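Local coordinates for protein 3-methyladenine dna-glycosylase (Archaeoglobus fulgidus, PDB 2JHN) that belongs to the HhH-GPD superfamily of base excision DNA repair proteins and is an archaeal DNA glycosylase of the AlkA type, at residues T213-K216 with G217-R220. The protein carries 1 engineered substitution. Sequence-based numbering, arbitrary orientation.
With NA (sodium ion), chain E.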
loop_
_atom_site.group_PDB
_atom_site.type_symbol
_atom_site.label_atom_id
_atom_site.label_comp_id
_atom_site.label_asym_id
_atom_site.label_seq_id
_atom_site.Cartn_x
_atom_site.Cartn_y
_atom_site.Cartn_z
ATOM N N THR A 213 -6.557 0.314 -17.584
ATOM C CA THR A 213 -7.737 1.053 -18.004
ATOM C C THR A 213 -8.503 0.321 -19.109
ATOM O O THR A 213 -9.644 0.682 -19.394
ATOM C CB THR A 213 -7.426 2.506 -18.457
ATOM O OG1 THR A 213 -6.430 2.496 -19.487
ATOM C CG2 THR A 213 -6.950 3.354 -17.271
ATOM N N SER A 214 -7.892 -0.701 -19.691
ATOM C CA SER A 214 -8.560 -1.565 -20.681
ATOM C C SER A 214 -9.698 -2.416 -20.071
ATOM O O SER A 214 -10.548 -2.951 -20.803
ATOM C CB SER A 214 -7.539 -2.440 -21.440
ATOM O OG SER A 214 -7.252 -3.640 -20.745
ATOM N N PHE A 215 -9.715 -2.555 -18.747
ATOM C CA PHE A 215 -10.828 -3.211 -18.069
ATOM C C PHE A 215 -11.974 -2.223 -17.845
ATOM O O PHE A 215 -11.752 -1.100 -17.404
ATOM C CB PHE A 215 -10.356 -3.814 -16.734
ATOM C CG PHE A 215 -9.379 -4.949 -16.901
ATOM C CD1 PHE A 215 -9.824 -6.274 -16.939
ATOM C CD2 PHE A 215 -8.017 -4.698 -17.030
ATOM C CE1 PHE A 215 -8.916 -7.323 -17.104
ATOM C CE2 PHE A 215 -7.096 -5.761 -17.182
ATOM C CZ PHE A 215 -7.552 -7.057 -17.225
ATOM N N LYS A 216 -13.207 -2.631 -18.159
ATOM C CA LYS A 216 -14.352 -1.748 -17.920
ATOM C C LYS A 216 -14.614 -1.635 -16.417
ATOM O O LYS A 216 -14.920 -2.628 -15.739
ATOM C CB LYS A 216 -15.594 -2.227 -18.684
ATOM C CG LYS A 216 -16.137 -3.558 -18.197
ATOM C CD LYS A 216 -17.124 -4.221 -19.191
ATOM C CE LYS A 216 -17.523 -5.605 -18.700
ATOM N NZ LYS A 216 -16.423 -6.595 -18.869
ATOM N N GLY A 217 -14.457 -0.424 -15.896
ATOM C CA GLY A 217 -14.694 -0.166 -14.482
ATOM C C GLY A 217 -13.407 0.266 -13.792
ATOM O O GLY A 217 -13.420 0.649 -12.609
ATOM N N ILE A 218 -12.306 0.185 -14.535
ATOM C CA ILE A 218 -11.026 0.759 -14.087
ATOM C C ILE A 218 -10.759 2.011 -14.926
ATOM O O ILE A 218 -10.485 1.904 -16.116
ATOM C CB ILE A 218 -9.855 -0.214 -14.201
ATOM C CG1 ILE A 218 -10.129 -1.487 -13.364
ATOM C CG2 ILE A 218 -8.553 0.485 -13.753
ATOM C CD1 ILE A 218 -8.970 -2.481 -13.266
ATOM N N GLY A 219 -10.812 3.173 -14.287
ATOM C CA GLY A 219 -10.515 4.435 -14.984
ATOM C C GLY A 219 -9.196 5.043 -14.515
ATOM O O GLY A 219 -8.338 4.336 -13.906
ATOM N N ARG A 220 -9.045 6.347 -14.775
ATOM C CA ARG A 220 -7.762 7.024 -14.533
ATOM C C ARG A 220 -7.330 6.943 -13.056
ATOM O O ARG A 220 -6.183 6.598 -12.778
ATOM C CB ARG A 220 -7.817 8.478 -14.991
ATOM C CG ARG A 220 -6.540 9.215 -14.736
ATOM C CD ARG A 220 -6.552 10.577 -15.426
ATOM N NE ARG A 220 -5.172 11.024 -15.562
ATOM C CZ ARG A 220 -4.795 12.158 -16.144
ATOM N NH1 ARG A 220 -5.716 12.997 -16.647
ATOM N NH2 ARG A 220 -3.487 12.449 -16.219
HETATM NA NA NA E . -11.562 1.206 -18.197
HETATM O O HOH W 1 -13.793 1.847 -17.413
HETATM O O HOH W 2 -11.439 3.557 -19.109
#
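Ile218 can be followed from its branch point outward against Phe215. Its CB lies 3.8 Å from Phe215 O, CG1 continues past Phe215 CB, and the terminal CD1 comes within 4.0 Å of that same CB, approaching the aromatic ring obliquely. With CG1 anti to the carbonyl carbon (chi1 -59°) and the chain extended beyond it, CD1 is carried to the Phe215 side, and both side chains continue onto Leu187 of helix 182-192. The backbone beneath them forms a type II beta turn from Phe215 to Ile218, closed by a hydrogen bond from Ile218 N to Phe215 O (3.2 Å). The bond is nearly straight at the hydrogen (161°), with the donor well above the carbonyl plane. Gly217 takes the third turn position with a positive phi, a conformation readily adopted by glycine. Sequence and topology identify this link between helices 205-213 and 220-229 as the hairpin of a helix-hairpin-helix motif, for which the HhH-GPD superfamily is named. In such hairpins a bound cation commonly mediates contact with the DNA backbone; the sodium ion in this loop is consistent with that role, though no DNA is present here. Three carbonyls grip it: Thr213 O at 2.3 Å, with Phe215 O and Ile218 O each at 2.5 Å. Two waters also bind the ion, one of which accepts a hydrogen bond from Gly217 N. Phe215 O thus serves both the turn and the metal. Beside the ion, Thr213 CA directs a C-H toward Ile218 O at 3.4 Å, while Thr213 CG2 packs near Gly219 O and OG1 bonds back to Tyr209 O.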